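Local structure of salicylaldehyde dehydrogenase NahF (Pseudomonas putida, 4JZ6) at residues 31-37 with 49-55; 305-311 with 402-408; 88-93 with 121-126; 153-157 with 181-185; 353-357 with 391-397. The protein probably oxidises salicylaldehyde to salicylate, using NAD+ and water, as an aldehyde dehydrogenase of the naphthalene degradation pathway. All blocks are in the same frame, centred on the assembly; numbering follows the deposited sequence.

Interaction 1. Residues 31-37 with 49-55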
# COMPACT_ATOMS: atom_id res chain seq x y z
N SER A 31 27.81 3.98 19.50
CA SER A 31 27.27 2.70 19.07
C SER A 31 27.76 1.60 20.00
O SER A 31 28.72 1.80 20.75
CB SER A 31 27.69 2.39 17.63
OG SER A 31 29.09 2.15 17.56
N SER A 32 27.10 0.44 19.95
CA SER A 32 27.40 -0.65 20.88
C SER A 32 28.84 -1.16 20.78
O SER A 32 29.28 -1.95 21.63
CB SER A 32 26.41 -1.79 20.67
OG SER A 32 26.57 -2.36 19.39
N ASP A 33 29.57 -0.73 19.76
CA ASP A 33 30.94 -1.16 19.57
C ASP A 33 31.91 0.02 19.55
O ASP A 33 33.06 -0.12 19.12
CB ASP A 33 31.07 -1.98 18.29
CG ASP A 33 30.57 -1.23 17.08
OD1 ASP A 33 29.97 -0.16 17.25
OD2 ASP A 33 30.78 -1.73 15.95
N GLN A 34 31.43 1.18 20.00
CA GLN A 34 32.21 2.42 20.02
C GLN A 34 32.92 2.72 18.70
O GLN A 34 33.96 3.38 18.68
CB GLN A 34 33.22 2.44 21.17
CG GLN A 34 32.62 2.28 22.55
CD GLN A 34 32.47 0.82 22.95
OE1 GLN A 34 33.29 -0.02 22.57
NE2 GLN A 34 31.43 0.51 23.70
N GLN A 35 32.36 2.23 17.60
CA GLN A 35 32.96 2.41 16.28
C GLN A 35 32.35 3.62 15.58
O GLN A 35 31.19 3.96 15.80
CB GLN A 35 32.77 1.16 15.43
CG GLN A 35 33.52 -0.05 15.93
CD GLN A 35 34.73 -0.36 15.08
OE1 GLN A 35 35.87 -0.04 15.46
NE2 GLN A 35 34.50 -0.98 13.92
N THR A 36 33.15 4.27 14.74
CA THR A 36 32.67 5.42 13.99
C THR A 36 32.81 5.23 12.49
O THR A 36 33.38 4.23 12.03
CB THR A 36 33.41 6.71 14.40
OG1 THR A 36 34.82 6.50 14.29
CG2 THR A 36 33.07 7.08 15.83
N PHE A 37 32.27 6.18 11.73
CA PHE A 37 32.46 6.25 10.29
C PHE A 37 32.48 7.72 9.91
O PHE A 37 31.94 8.55 10.63
CB PHE A 37 31.36 5.50 9.54
CG PHE A 37 30.02 6.20 9.57
CD1 PHE A 37 29.64 7.06 8.55
CD2 PHE A 37 29.13 5.98 10.61
CE1 PHE A 37 28.40 7.69 8.57
CE2 PHE A 37 27.89 6.60 10.63
CZ PHE A 37 27.53 7.46 9.61
N THR A 49 32.35 15.15 8.72
CA THR A 49 31.65 14.67 9.91
C THR A 49 32.11 13.27 10.32
O THR A 49 32.31 12.39 9.47
CB THR A 49 30.12 14.63 9.68
OG1 THR A 49 29.70 15.88 9.12
CG2 THR A 49 29.38 14.37 10.98
N GLU A 50 32.30 13.07 11.62
CA GLU A 50 32.56 11.74 12.17
C GLU A 50 31.33 11.32 12.97
O GLU A 50 30.92 12.02 13.90
CB GLU A 50 33.81 11.76 13.05
CG GLU A 50 34.22 10.40 13.60
CD GLU A 50 35.46 10.46 14.48
OE1 GLU A 50 36.02 11.56 14.67
OE2 GLU A 50 35.88 9.40 15.00
N SER A 51 30.73 10.20 12.60
CA SER A 51 29.49 9.76 13.23
C SER A 51 29.63 8.40 13.91
O SER A 51 30.44 7.57 13.51
CB SER A 51 28.35 9.72 12.19
OG SER A 51 27.13 9.26 12.76
N ALA A 52 28.84 8.19 14.97
CA ALA A 52 28.75 6.88 15.60
C ALA A 52 28.24 5.88 14.57
O ALA A 52 27.32 6.18 13.81
CB ALA A 52 27.82 6.93 16.80
N ASN A 53 28.85 4.70 14.52
CA ASN A 53 28.49 3.70 13.53
C ASN A 53 27.62 2.62 14.14
O ASN A 53 28.13 1.65 14.69
CB ASN A 53 29.76 3.08 12.93
CG ASN A 53 29.50 2.40 11.60
OD1 ASN A 53 28.41 2.49 11.03
ND2 ASN A 53 30.52 1.72 11.08
N ALA A 54 26.31 2.79 14.04
CA ALA A 54 25.34 1.90 14.68
C ALA A 54 25.54 0.44 14.31
O ALA A 54 25.98 0.12 13.20
CB ALA A 54 23.93 2.33 14.34
N THR A 55 25.25 -0.44 15.25
CA THR A 55 25.24 -1.87 14.99
C THR A 55 23.80 -2.34 14.93
O THR A 55 22.88 -1.58 15.21
CB THR A 55 25.96 -2.66 16.09
OG1 THR A 55 25.26 -2.47 17.33
CG2 THR A 55 27.40 -2.20 16.23
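An antiparallel beta hairpin, made of strands 36-40 and 47-52, has Phe-37 and Ser-51 as a hydrogen-bonded pair near its open end. Phe-37 N gives to Ser-51 O in the carbonyl plane (2.9 Å), and Ser-51 N answers to Phe-37 O at 2.8 Å, almost straight at 177°. Two residues farther on, Asn-53 N meets Gln-35 O at 2.8 Å. The Phe-37 ring turns back over its partner strand, because CG sits between the backbone N and the carbonyl carbon (chi1 72°). CE2 and CZ lie against Ser-51 CB, and Ala-52 O comes to the ring edge, 3.3 Å from Phe-37 CE2. The amide of Asn-53, whose OD1 accepts from Ser-221 N, crosses beside CD2 with its plane 59° from the ring. With an alanine in place of Phe-37, Ser-51 and the Asn-53 amide would probably lose the ring they lie against, and a gap would open between them. Thr-36 OG1 donates to the anti lone pair of Glu-50 OE2 at 3.2 Å, while Glu-50 OE1 pairs with His-17. Near the type I turn of 31-34, the Asp-33 carboxylate slides past Thr-55 CG2, 3.4 Å from OD2, on its way to a salt bridge with Arg-224. Main-chain bonds thus set the register, and most of the polar tips named here look to partners beyond the hairpin.

Interaction 2. Residues 305-311 with 402-408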
# COMPACT_ATOMS: atom_id res chain seq x y z
N GLU A 305 14.89 15.37 -15.91
CA GLU A 305 15.87 14.50 -16.56
C GLU A 305 15.62 14.37 -18.06
O GLU A 305 16.49 13.92 -18.80
CB GLU A 305 15.88 13.12 -15.90
CG GLU A 305 16.24 13.15 -14.42
CD GLU A 305 17.34 12.16 -14.06
OE1 GLU A 305 17.79 11.42 -14.96
OE2 GLU A 305 17.76 12.14 -12.88
N ARG A 306 14.43 14.75 -18.50
CA ARG A 306 14.10 14.75 -19.92
C ARG A 306 13.49 16.08 -20.32
O ARG A 306 12.73 16.69 -19.56
CB ARG A 306 13.08 13.65 -20.24
CG ARG A 306 13.63 12.24 -20.33
CD ARG A 306 12.49 11.27 -20.16
NE ARG A 306 12.74 9.97 -20.78
CZ ARG A 306 11.78 9.13 -21.15
NH1 ARG A 306 10.50 9.45 -20.96
NH2 ARG A 306 12.09 7.97 -21.71
N LEU A 307 13.82 16.52 -21.53
CA LEU A 307 13.12 17.62 -22.16
C LEU A 307 12.52 17.07 -23.45
O LEU A 307 13.21 17.00 -24.48
CB LEU A 307 14.09 18.76 -22.49
CG LEU A 307 14.69 19.66 -21.40
CD1 LEU A 307 13.59 20.28 -20.55
CD2 LEU A 307 15.69 18.92 -20.52
N VAL A 308 11.25 16.66 -23.42
CA VAL A 308 10.60 16.21 -24.66
C VAL A 308 10.00 17.41 -25.41
O VAL A 308 9.03 18.03 -24.97
CB VAL A 308 9.62 14.99 -24.47
CG1 VAL A 308 10.23 13.96 -23.55
CG2 VAL A 308 8.29 15.41 -23.94
N VAL A 309 10.62 17.75 -26.54
CA VAL A 309 10.26 18.96 -27.26
C VAL A 309 9.79 18.67 -28.68
O VAL A 309 10.30 17.76 -29.35
CB VAL A 309 11.45 19.95 -27.31
CG1 VAL A 309 11.85 20.36 -25.91
CG2 VAL A 309 12.63 19.32 -28.00
N ASP A 310 8.81 19.43 -29.15
CA ASP A 310 8.32 19.25 -30.50
C ASP A 310 9.39 19.72 -31.49
O ASP A 310 10.02 20.76 -31.29
CB ASP A 310 7.02 20.02 -30.71
CG ASP A 310 6.23 19.51 -31.89
OD1 ASP A 310 6.46 19.99 -33.02
OD2 ASP A 310 5.38 18.61 -31.70
N GLU A 311 9.59 18.93 -32.55
CA GLU A 311 10.61 19.23 -33.54
C GLU A 311 10.48 20.63 -34.12
O GLU A 311 11.49 21.28 -34.39
CB GLU A 311 10.56 18.20 -34.68
CG GLU A 311 11.52 17.03 -34.52
CD GLU A 311 12.97 17.41 -34.74
OE1 GLU A 311 13.85 16.59 -34.39
OE2 GLU A 311 13.25 18.52 -35.26
N THR A 402 21.23 16.56 -18.34
CA THR A 402 19.85 16.32 -18.75
C THR A 402 19.78 16.08 -20.26
O THR A 402 20.67 16.50 -21.01
CB THR A 402 18.93 17.48 -18.31
OG1 THR A 402 17.57 17.05 -18.34
CG2 THR A 402 19.11 18.69 -19.21
N VAL A 403 18.72 15.40 -20.71
CA VAL A 403 18.61 14.99 -22.11
C VAL A 403 17.41 15.57 -22.85
O VAL A 403 16.33 15.77 -22.27
CB VAL A 403 18.60 13.45 -22.26
CG1 VAL A 403 19.83 12.84 -21.62
CG2 VAL A 403 17.33 12.86 -21.67
N VAL A 404 17.61 15.85 -24.13
CA VAL A 404 16.54 16.34 -24.99
C VAL A 404 16.07 15.24 -25.93
O VAL A 404 16.86 14.69 -26.71
CB VAL A 404 17.00 17.54 -25.85
CG1 VAL A 404 15.81 18.20 -26.51
CG2 VAL A 404 17.74 18.54 -24.99
N ILE A 405 14.78 14.90 -25.85
CA ILE A 405 14.18 13.99 -26.82
C ILE A 405 13.21 14.77 -27.69
O ILE A 405 12.26 15.38 -27.19
CB ILE A 405 13.43 12.84 -26.13
CG1 ILE A 405 14.33 12.18 -25.08
CG2 ILE A 405 12.98 11.84 -27.17
CD1 ILE A 405 13.57 11.29 -24.12
N ARG A 406 13.46 14.77 -28.99
CA ARG A 406 12.60 15.49 -29.92
C ARG A 406 11.45 14.59 -30.35
O ARG A 406 11.60 13.37 -30.42
CB ARG A 406 13.41 15.95 -31.13
CG ARG A 406 14.42 17.04 -30.80
CD ARG A 406 15.54 17.09 -31.82
NE ARG A 406 16.50 18.14 -31.50
CZ ARG A 406 16.64 19.27 -32.19
NH1 ARG A 406 17.55 20.16 -31.81
NH2 ARG A 406 15.89 19.50 -33.27
N CYS A 407 10.30 15.20 -30.62
CA CYS A 407 9.12 14.45 -31.01
C CYS A 407 8.27 15.24 -31.98
O CYS A 407 8.43 16.46 -32.12
CB CYS A 407 8.28 14.08 -29.79
SG CYS A 407 7.46 15.47 -28.98
N LYS A 408 7.35 14.55 -32.64
CA LYS A 408 6.42 15.19 -33.56
C LYS A 408 4.99 14.96 -33.10
O LYS A 408 4.44 13.87 -33.26
CB LYS A 408 6.61 14.66 -34.98
CG LYS A 408 7.79 15.29 -35.71
CD LYS A 408 8.52 14.27 -36.58
CE LYS A 408 9.77 14.89 -37.23
NZ LYS A 408 10.52 13.92 -38.08
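Arg-406 crosses the carboxylate end of Glu-311 at about a right angle, meeting it with one atom after another. Its CB lies 3.4 Å from Glu-311 OE1. CG also touches Val-309 CG2 (4.0 Å), having been placed anti to the carbonyl carbon (chi1 -69°), and from there to NE the chain is extended. CD makes a close approach of 3.1 Å to Glu-311 OE1. At the tip, NH2 meets Glu-311 OE2 at the guanidinium edge in a weak, long salt bridge of 3.4 Å, the two flat groups being turned 46° apart. The guanidinium is shared, since NH1 pairs with Asp-384 and Asp-315, so three carboxylates surround this positive charge and would be expected to stabilise it. The backbones beneath are neighbouring parallel strands, 306-310 and 401-407, in the middle of the seven-stranded mixed sheet of the aldehyde dehydrogenase catalytic domain. Their bonds alternate between the strands, as from Leu-307 N to Val-403 O (2.7 Å) and from Ile-405 N to Leu-307 O (3.0 Å). On the Leu-307 and Val-309 face, Val-309 CG2 packs on Val-404 CG1, under helix 311-327. The opposite face carries Arg-306, over one side of whose guanidinium lies Ile-405 CD1, 3.7 Å from NE; its NH2 pairs with Asp-419. Helix 410-418 covers Val-308 and Cys-407 there.

Interaction 3. Residues 88-93 with 121-126; sequences VADVME and SANVFR. With EDO (1,2-ethanediol), chain G.
Two nearly antiparallel helices, 78-94 and 111-130, meet through small residues, with a salt-bridge network along one flank. Ala-89 and Ala-122 face each other, CA atoms 4.1 Å apart, which brings the two segment axes to 8.2 Å. Ala-89 CB also lies over the centre of the Arg-126 guanidinium, covering one face of it. Around the edge of that group, NH1 gives to Glu-93 OE2 (2.8 Å) and NH2 to Glu-93 OE1 (2.9 Å), an end-on, two-nitrogen grip in which both oxygens are approached from above the carboxylate plane. NH2 bonds Asp-90 OD1 as well, at 3.0 Å, and water 1 joins Arg-126 NE to the same oxygen. With its edge gripped this way, the guanidinium is fixed in rotation, and its charge is probably well balanced by the two acids. On the inner side, Val-88 CG1 sits over the Phe-125 ring as a CH-pi contact, 3.4 Å from the centroid. CG1 is anti to the backbone N (chi1 180°), which aims it there. Met-92 SD completes a Met-aromatic contact at an oblique angle, and its CE touches Ser-121 CB. Helix 195-208 backs Val-88 and Met-92, while helix 170-181 packs on Ser-121 and Phe-125.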
# COMPACT_ATOMS: atom_id res chain seq x y z
N VAL A 88 8.60 22.19 16.95
CA VAL A 88 9.68 21.66 16.13
C VAL A 88 10.00 22.63 15.00
O VAL A 88 11.16 22.98 14.78
CB VAL A 88 9.34 20.29 15.50
CG1 VAL A 88 10.51 19.81 14.65
CG2 VAL A 88 9.02 19.28 16.56
N ALA A 89 8.95 23.07 14.30
CA ALA A 89 9.10 24.02 13.21
C ALA A 89 9.79 25.29 13.68
O ALA A 89 10.72 25.76 13.03
CB ALA A 89 7.76 24.34 12.58
N ASP A 90 9.33 25.84 14.80
CA ASP A 90 9.95 27.04 15.36
C ASP A 90 11.44 26.81 15.63
O ASP A 90 12.28 27.65 15.31
CB ASP A 90 9.27 27.45 16.66
CG ASP A 90 7.87 27.98 16.45
OD1 ASP A 90 7.56 28.43 15.32
OD2 ASP A 90 7.08 27.97 17.42
N VAL A 91 11.74 25.65 16.21
CA VAL A 91 13.11 25.30 16.59
C VAL A 91 14.01 25.10 15.36
O VAL A 91 15.16 25.52 15.36
CB VAL A 91 13.14 24.06 17.50
CG1 VAL A 91 14.57 23.59 17.73
CG2 VAL A 91 12.47 24.36 18.81
N MET A 92 13.47 24.47 14.33
CA MET A 92 14.23 24.29 13.10
C MET A 92 14.58 25.64 12.45
O MET A 92 15.69 25.84 11.96
CB MET A 92 13.48 23.42 12.10
CG MET A 92 13.18 22.02 12.60
SD MET A 92 12.79 20.93 11.21
CE MET A 92 14.42 20.76 10.48
N GLU A 93 13.62 26.56 12.45
CA GLU A 93 13.85 27.87 11.85
C GLU A 93 14.88 28.66 12.67
O GLU A 93 15.62 29.48 12.13
CB GLU A 93 12.54 28.65 11.70
CG GLU A 93 11.59 28.02 10.69
CD GLU A 93 10.24 28.72 10.61
OE1 GLU A 93 9.91 29.48 11.54
OE2 GLU A 93 9.52 28.51 9.61
N SER A 121 11.06 21.94 5.58
CA SER A 121 11.01 21.10 6.77
C SER A 121 10.09 21.69 7.84
O SER A 121 9.24 20.98 8.40
CB SER A 121 12.40 20.90 7.36
OG SER A 121 13.24 20.23 6.44
N ALA A 122 10.26 22.98 8.11
CA ALA A 122 9.45 23.66 9.10
C ALA A 122 7.99 23.62 8.68
O ALA A 122 7.09 23.41 9.50
CB ALA A 122 9.91 25.10 9.28
N ASN A 123 7.75 23.81 7.39
CA ASN A 123 6.38 23.81 6.89
C ASN A 123 5.73 22.42 6.98
O ASN A 123 4.55 22.32 7.28
CB ASN A 123 6.29 24.38 5.48
CG ASN A 123 4.87 24.76 5.12
OD1 ASN A 123 4.16 24.01 4.46
ND2 ASN A 123 4.44 25.93 5.58
N VAL A 124 6.50 21.37 6.72
CA VAL A 124 6.00 20.01 6.88
C VAL A 124 5.52 19.81 8.31
O VAL A 124 4.40 19.35 8.53
CB VAL A 124 7.08 18.95 6.57
CG1 VAL A 124 6.59 17.57 6.99
CG2 VAL A 124 7.41 18.94 5.10
N PHE A 125 6.35 20.18 9.28
CA PHE A 125 5.98 20.07 10.69
C PHE A 125 4.76 20.90 11.03
O PHE A 125 3.95 20.48 11.86
CB PHE A 125 7.16 20.42 11.61
CG PHE A 125 8.08 19.27 11.88
CD1 PHE A 125 7.78 18.34 12.87
CD2 PHE A 125 9.24 19.09 11.13
CE1 PHE A 125 8.61 17.26 13.11
CE2 PHE A 125 10.07 18.00 11.36
CZ PHE A 125 9.76 17.09 12.35
N ARG A 126 4.60 22.06 10.41
CA ARG A 126 3.41 22.86 10.68
C ARG A 126 2.17 22.26 10.04
O ARG A 126 1.10 22.23 10.65
CB ARG A 126 3.60 24.30 10.22
CG ARG A 126 4.64 25.02 11.03
CD ARG A 126 4.50 26.51 10.91
NE ARG A 126 5.44 27.16 11.82
CZ ARG A 126 6.65 27.58 11.47
NH1 ARG A 126 7.07 27.42 10.22
NH2 ARG A 126 7.43 28.15 12.37
C1 EDO G . 6.05 22.77 1.32
O1 EDO G . 4.90 23.61 1.55
C2 EDO G . 6.47 22.09 2.62
O2 EDO G . 7.54 21.17 2.37
O HOH W 1 4.97 27.80 14.65

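Interaction 4. Residues 153-157 with 181-185. With EDO (1,2-ethanediol), chain H.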
# COMPACT_ATOMS: atom_id res chain seq x y z
N ARG A 153 -9.60 6.24 12.77
CA ARG A 153 -8.20 6.29 12.38
C ARG A 153 -7.32 6.40 13.62
O ARG A 153 -7.33 7.42 14.31
CB ARG A 153 -7.94 7.41 11.39
CG ARG A 153 -8.55 7.13 10.03
CD ARG A 153 -7.94 8.00 8.96
NE ARG A 153 -8.41 7.62 7.63
CZ ARG A 153 -7.86 6.64 6.91
NH1 ARG A 153 -6.84 5.94 7.38
NH2 ARG A 153 -8.36 6.36 5.71
N GLN A 154 -6.58 5.33 13.90
CA GLN A 154 -5.80 5.21 15.13
C GLN A 154 -4.32 5.10 14.80
O GLN A 154 -3.95 4.92 13.64
CB GLN A 154 -6.25 3.97 15.89
CG GLN A 154 -7.70 3.99 16.32
CD GLN A 154 -8.09 2.69 17.00
OE1 GLN A 154 -8.07 1.63 16.38
NE2 GLN A 154 -8.44 2.77 18.29
N PRO A 155 -3.45 5.23 15.82
CA PRO A 155 -2.01 5.09 15.54
C PRO A 155 -1.65 3.66 15.15
O PRO A 155 -2.39 2.73 15.49
CB PRO A 155 -1.36 5.44 16.88
CG PRO A 155 -2.37 6.27 17.60
CD PRO A 155 -3.70 5.71 17.19
N VAL A 156 -0.52 3.49 14.47
CA VAL A 156 -0.09 2.18 14.00
C VAL A 156 0.88 1.52 14.98
O VAL A 156 0.69 0.37 15.38
CB VAL A 156 0.59 2.30 12.62
CG1 VAL A 156 1.20 0.97 12.20
CG2 VAL A 156 -0.40 2.79 11.58
N GLY A 157 1.92 2.26 15.37
CA GLY A 157 2.99 1.71 16.17
C GLY A 157 4.31 2.26 15.67
O GLY A 157 4.33 3.26 14.97
N VAL A 181 2.45 13.01 14.23
CA VAL A 181 1.10 13.54 14.40
C VAL A 181 0.03 12.44 14.32
O VAL A 181 -1.08 12.60 14.84
CB VAL A 181 0.79 14.67 13.40
CG1 VAL A 181 0.67 14.12 11.98
CG2 VAL A 181 -0.47 15.42 13.81
N CYS A 182 0.37 11.32 13.70
CA CYS A 182 -0.56 10.19 13.63
C CYS A 182 -0.45 9.29 14.86
O CYS A 182 -1.10 8.25 14.96
CB CYS A 182 -0.35 9.40 12.33
SG CYS A 182 -0.95 10.29 10.86
N GLY A 183 0.37 9.72 15.81
CA GLY A 183 0.47 9.06 17.10
C GLY A 183 1.47 7.93 17.12
O GLY A 183 1.49 7.12 18.05
N ASN A 184 2.30 7.86 16.08
CA ASN A 184 3.30 6.80 16.01
C ASN A 184 4.65 7.26 16.54
O ASN A 184 4.89 8.46 16.69
CB ASN A 184 3.45 6.31 14.57
CG ASN A 184 2.12 5.91 13.98
OD1 ASN A 184 1.60 4.84 14.28
ND2 ASN A 184 1.56 6.77 13.14
N THR A 185 5.51 6.30 16.84
CA THR A 185 6.90 6.58 17.19
C THR A 185 7.74 6.06 16.03
O THR A 185 7.28 5.22 15.26
CB THR A 185 7.31 5.90 18.50
OG1 THR A 185 7.43 4.49 18.30
CG2 THR A 185 6.28 6.18 19.58
C1 EDO H . -3.96 0.63 18.06
O1 EDO H . -4.19 2.04 18.08
C2 EDO H . -5.27 -0.11 17.77
O2 EDO H . -5.67 0.10 16.41
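Pro-155 lays its ring over the carbonyls of the turn just after helix 170-181, with CB 3.4 Å from Cys-182 O and 3.5 Å from Gly-183 O. Gly-183 closes that helix in a Schellman motif with positive phi. A beta carbon on it would run into Pro-155 CG, so both its backbone angles and its neighbour call for glycine. Beyond the ring, the Asn-184 side chain turns to the 153-157 segment, CG lying anti to the carbonyl carbon (chi1 -53°). Its OD1 accepts two backbone N-H groups in its carbonyl plane: Val-156 N, at a short 2.5 Å, and Gly-157 N at 2.8 Å with a straighter N-H angle of 163°. ND2 reaches Phe-483 O and Pro-179 O, so bonds at both ends fix the rotation of the buried amide. A leucine in its place would probably leave the N-H groups of Val-156 and Gly-157 without their shared acceptor and two carbonyls without a donor. A 1,2-ethanediol molecule bonds Gln-154 OE1 and Pro-155 O, while Gln-154 NE2 bonds Met-441 O of the second subunit. Strand 148-154 leaves its antiparallel sheet here, beside the turn that follows helix 170-181 in the beta-alpha-beta crossover from strand 159-162 to 186-189, with Phe-70 of helix 56-73 packed on Pro-155 and Thr-185.

Interaction 5. Residues 353-357 with 391-397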
# COMPACT_ATOMS: atom_id res chain seq x y z
N ILE A 353 27.49 8.36 -14.33
CA ILE A 353 27.08 9.30 -15.37
C ILE A 353 27.86 9.10 -16.67
O ILE A 353 27.28 9.06 -17.75
CB ILE A 353 27.23 10.75 -14.90
CG1 ILE A 353 26.26 11.02 -13.74
CG2 ILE A 353 26.98 11.73 -16.04
CD1 ILE A 353 26.38 12.39 -13.13
N ASN A 354 29.18 8.96 -16.55
CA ASN A 354 30.03 8.75 -17.73
C ASN A 354 29.70 7.47 -18.50
O ASN A 354 29.75 7.46 -19.73
CB ASN A 354 31.51 8.78 -17.34
CG ASN A 354 31.96 10.16 -16.91
OD1 ASN A 354 31.33 11.17 -17.25
ND2 ASN A 354 33.04 10.21 -16.14
N GLY A 355 29.38 6.40 -17.78
CA GLY A 355 28.92 5.18 -18.42
C GLY A 355 27.70 5.47 -19.27
O GLY A 355 27.63 5.06 -20.43
N LEU A 356 26.75 6.20 -18.69
CA LEU A 356 25.56 6.64 -19.41
C LEU A 356 25.91 7.59 -20.55
O LEU A 356 25.33 7.52 -21.64
CB LEU A 356 24.58 7.32 -18.44
CG LEU A 356 23.62 6.47 -17.59
CD1 LEU A 356 22.58 5.81 -18.47
CD2 LEU A 356 24.33 5.42 -16.76
N PHE A 357 26.86 8.48 -20.29
CA PHE A 357 27.30 9.51 -21.23
C PHE A 357 27.95 8.87 -22.47
O PHE A 357 27.59 9.20 -23.60
CB PHE A 357 28.28 10.44 -20.51
CG PHE A 357 28.53 11.76 -21.20
CD1 PHE A 357 28.91 11.83 -22.53
CD2 PHE A 357 28.41 12.94 -20.49
CE1 PHE A 357 29.15 13.04 -23.14
CE2 PHE A 357 28.66 14.17 -21.09
CZ PHE A 357 29.02 14.22 -22.42
N ARG A 391 20.90 4.18 -23.13
CA ARG A 391 20.59 3.94 -21.72
C ARG A 391 20.07 5.21 -21.04
O ARG A 391 19.12 5.16 -20.27
CB ARG A 391 21.82 3.43 -20.98
CG ARG A 391 22.36 2.09 -21.47
CD ARG A 391 23.61 1.70 -20.70
NE ARG A 391 23.39 1.78 -19.26
CZ ARG A 391 24.36 1.91 -18.36
NH1 ARG A 391 25.63 1.98 -18.75
NH2 ARG A 391 24.06 1.97 -17.07
N ILE A 392 20.69 6.35 -21.35
CA ILE A 392 20.34 7.62 -20.71
C ILE A 392 18.93 8.11 -21.07
O ILE A 392 18.39 9.00 -20.42
CB ILE A 392 21.40 8.72 -21.00
CG1 ILE A 392 21.38 9.78 -19.89
CG2 ILE A 392 21.18 9.34 -22.37
CD1 ILE A 392 22.55 10.75 -19.96
N TYR A 393 18.34 7.51 -22.10
CA TYR A 393 16.95 7.78 -22.48
C TYR A 393 15.98 7.63 -21.31
O TYR A 393 15.07 8.44 -21.14
CB TYR A 393 16.55 6.87 -23.64
CG TYR A 393 15.15 7.04 -24.19
CD1 TYR A 393 14.13 6.17 -23.82
CD2 TYR A 393 14.87 8.03 -25.11
CE1 TYR A 393 12.85 6.30 -24.34
CE2 TYR A 393 13.59 8.17 -25.64
CZ TYR A 393 12.59 7.31 -25.25
OH TYR A 393 11.32 7.45 -25.78
N ASP A 394 16.16 6.60 -20.49
CA ASP A 394 15.24 6.40 -19.38
C ASP A 394 15.93 6.07 -18.05
O ASP A 394 15.28 6.07 -17.00
CB ASP A 394 14.21 5.32 -19.72
CG ASP A 394 13.00 5.35 -18.80
OD1 ASP A 394 12.62 6.46 -18.37
OD2 ASP A 394 12.44 4.27 -18.50
N GLU A 395 17.22 5.80 -18.08
CA GLU A 395 17.96 5.56 -16.84
C GLU A 395 18.16 6.87 -16.07
O GLU A 395 18.61 7.87 -16.64
CB GLU A 395 19.30 4.90 -17.13
CG GLU A 395 19.45 3.51 -16.54
CD GLU A 395 20.45 2.66 -17.30
OE1 GLU A 395 21.60 2.53 -16.82
OE2 GLU A 395 20.09 2.13 -18.37
N GLU A 396 17.83 6.85 -14.79
CA GLU A 396 18.01 8.03 -13.95
C GLU A 396 19.49 8.37 -13.79
O GLU A 396 20.31 7.48 -13.56
CB GLU A 396 17.37 7.82 -12.58
CG GLU A 396 17.32 9.07 -11.72
CD GLU A 396 16.59 8.85 -10.41
OE1 GLU A 396 15.94 9.81 -9.92
OE2 GLU A 396 16.67 7.73 -9.85
N THR A 397 19.82 9.64 -13.93
CA THR A 397 21.20 10.10 -13.80
C THR A 397 21.27 11.21 -12.77
O THR A 397 20.88 12.34 -13.03
CB THR A 397 21.74 10.62 -15.14
OG1 THR A 397 21.09 11.85 -15.48
CG2 THR A 397 21.50 9.60 -16.26
O HOH W 2 23.03 6.44 -22.97
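Gly-355, on helix 349-362, brings its carbonyl O to 4.0 Å from Arg-391 NH1, and with no side chain it presents bare backbone to the arginine. Leu-356, next in sequence, carries most of the contact. Its CG lies anti to the carbonyl carbon (chi1 -83°), from where the two methyl groups spread across the 391-397 segment. CD2 comes over one face of the Arg-391 guanidinium, 3.5 Å from NH2, the two side chains crossing at about a right angle. CD1 goes deeper, to 3.5 Å from Ile-392 N and 3.7 Å from Glu-395 CB, and CG rests on Thr-397 CG2 at 4.0 Å. The backbone of Leu-356 takes part too: its O accepts from water 2, which in turn accepts from Ile-392 N, linking helix and loop through one solvent molecule. Behind the leucine, Arg-391 bends at chi3 (51°) toward Glu-395, and their salt bridge is anchored at NH2 and OE1, which probably keeps one face of the guanidinium turned to the methyl groups. In the backbone, Arg-391 O accepts from both Asp-394 N and Glu-395 N. The next residue of the helix, Phe-357, turns to strands 381-384 and 401-407, as does Ile-392 from the loop. This is a helix-to-loop contact of the alpha/beta catalytic domain, in which the segment leading into strand 401-407 fits against a helix that covers the sheet.

From the N terminus, interaction 1 closes first, pairing neighbouring strands at a hairpin of short reach on one side of the chain. Interaction 3 follows, bringing two helices together across 27 intervening residues, and interaction 4 then joins the exit of strand 148-154 to the end of helix 170-181, its centre about 20 Å from that of interaction 3. Interaction 2 spans 90 residues of the catalytic domain, and interaction 5 falls within that span. These two touch through probable hydrogen bonds: Arg-306 NE reaches Tyr-393 O (2.8 Å) and Glu-305 OE1 reaches Thr-397 N (2.9 Å), tying the sheet to the loop. The other contacts follow in series without crossing, and interactions 3 and 4 lie across the chain centre from both.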